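Local atomic coordinates of ubiquitin-conjugating enzyme (Plasmodium falciparum 3D7, PDB entry 2H2Y), a protein that probably acts as an E2 enzyme of ubiquitin transfer, passing activated ubiquitin on towards protein substrates, this chain being its ubiquitin-conjugating domain. Residues A[5-9]-A[10-14]. Residues are numbered along the deposited sequence; the frame is centred on the assembly and turned at random.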
# COMPACT_ATOMS: atom_id res chain seq x y z
N SER A 5 -9.92 -10.70 -2.43
CA SER A 5 -9.44 -10.33 -1.09
C SER A 5 -10.27 -10.64 0.16
O SER A 5 -9.77 -10.44 1.27
CB SER A 5 -9.02 -8.85 -1.07
OG SER A 5 -7.65 -8.71 -1.43
N ARG A 6 -11.49 -11.14 0.04
CA ARG A 6 -12.25 -11.44 1.26
C ARG A 6 -12.19 -10.22 2.19
O ARG A 6 -12.09 -9.09 1.71
CB ARG A 6 -11.64 -12.67 1.96
CG ARG A 6 -12.39 -13.18 3.18
CD ARG A 6 -13.77 -13.70 2.82
NH1 ARG A 6 -16.18 -15.34 5.06
NH2 ARG A 6 -16.29 -14.98 2.79
N THR A 7 -12.23 -10.42 3.51
CA THR A 7 -12.18 -9.31 4.45
C THR A 7 -12.12 -9.79 5.90
O THR A 7 -13.07 -10.40 6.38
CB THR A 7 -13.43 -8.42 4.31
OG1 THR A 7 -13.48 -7.86 2.99
CG2 THR A 7 -13.38 -7.29 5.32
N VAL A 8 -11.03 -9.48 6.59
CA VAL A 8 -10.86 -9.90 7.99
C VAL A 8 -11.78 -9.18 8.98
O VAL A 8 -12.61 -9.80 9.65
CB VAL A 8 -9.37 -9.73 8.42
CG1 VAL A 8 -8.92 -8.29 8.20
CG2 VAL A 8 -9.20 -10.15 9.89
N GLU A 9 -11.61 -7.87 9.10
CA GLU A 9 -12.43 -7.06 10.00
C GLU A 9 -12.80 -5.78 9.25
O GLU A 9 -12.01 -5.24 8.45
CB GLU A 9 -11.68 -6.74 11.29
CG GLU A 9 -10.41 -5.95 11.07
CD GLU A 9 -9.49 -6.02 12.26
OE1 GLU A 9 -9.36 -7.12 12.83
OE2 GLU A 9 -8.89 -4.99 12.62
N LYS A 10 -14.00 -5.30 9.52
CA LYS A 10 -14.51 -4.13 8.83
C LYS A 10 -14.53 -2.77 9.51
O LYS A 10 -15.14 -2.57 10.57
CB LYS A 10 -15.92 -4.44 8.32
CG LYS A 10 -16.00 -5.67 7.42
CD LYS A 10 -15.88 -6.97 8.20
CE LYS A 10 -15.99 -8.16 7.27
NZ LYS A 10 -17.19 -8.07 6.40
N HIS A 11 -13.84 -1.83 8.87
CA HIS A 11 -13.80 -0.44 9.28
C HIS A 11 -14.72 0.09 8.19
O HIS A 11 -15.05 1.27 8.14
CB HIS A 11 -12.41 0.16 9.08
CG HIS A 11 -11.47 -0.07 10.22
ND1 HIS A 11 -10.88 -1.28 10.47
CD2 HIS A 11 -10.99 0.79 11.16
CE1 HIS A 11 -10.07 -1.17 11.51
NE2 HIS A 11 -10.12 0.07 11.95
N ILE A 12 -15.11 -0.83 7.31
CA ILE A 12 -16.01 -0.55 6.20
C ILE A 12 -17.37 -0.22 6.78
O ILE A 12 -18.13 0.57 6.21
CB ILE A 12 -16.18 -1.78 5.31
CG1 ILE A 12 -14.82 -2.36 4.93
CG2 ILE A 12 -16.97 -1.41 4.07
CD1 ILE A 12 -14.92 -3.63 4.13
N LYS A 13 -17.68 -0.84 7.91
CA LYS A 13 -18.95 -0.62 8.59
C LYS A 13 -19.04 0.82 9.08
O LYS A 13 -19.80 1.62 8.53
CB LYS A 13 -19.09 -1.58 9.77
N THR A 14 -18.25 1.14 10.09
CA THR A 14 -18.24 2.48 10.68
C THR A 14 -18.53 3.59 9.68
O THR A 14 -17.96 3.64 8.59
CB THR A 14 -16.89 2.77 11.41
OG1 THR A 14 -16.45 4.10 11.08
CG2 THR A 14 -15.83 1.76 11.02
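Thr7 and Lys10 meet through carbon: the methyl CG2 of Thr7 faces the aliphatic chain of Lys10, which bends back over the preceding residues. The two side chains cross at about a right angle, with Thr7 CG2 lying 3.7 Å from Lys10 CG and 3.4 Å from Lys10 CE. From a CG beside the backbone N (chi1 -56°), the lysine bends at chi2 (75°), which brings CD and CE along Thr7, and again at chi4. CE is the nearer atom to the methyl; Lys10 NZ, 4.0 Å from Thr7 CG2, lies beyond it. On the threonine, CG2 is anti to the backbone N, which presents the methyl to the lysine. Ile12 reaches the same methyl with the end of its chain, CD1 being 4.1 Å from Thr7 CG2, and both Thr7 and Ile12 rest on Leu33 of helix 21-34.

The lysine methylenes also lie along the carbonyl carbon of Glu9, Lys10 CD being 3.5 Å from Glu9 C. The Glu9 side chain itself turns towards His11 and runs beside it, pointing the same way; OE2 comes to the edge of the imidazole, near the ring plane, 4.1 Å from His11 CE1. Carboxylate and ring are turned 27° from one another. Glu9 also touches Pro46, while buried His11 packs against Val44 of strand 40-44, so this irregular N-terminal loop lies over both the helix and the edge of the antiparallel sheet of the UBC domain.

Residues 5-9 and 10-14 thus join by local packing at the surface, illustrating how a lysine can pack by its methylenes while its amino end lies farther along. The ionisable groups of Glu9 and His11 do not touch, OE2 and ND1 being 4.7 Å apart, so any attraction, if the imidazole is protonated, would probably be a modest through-space one.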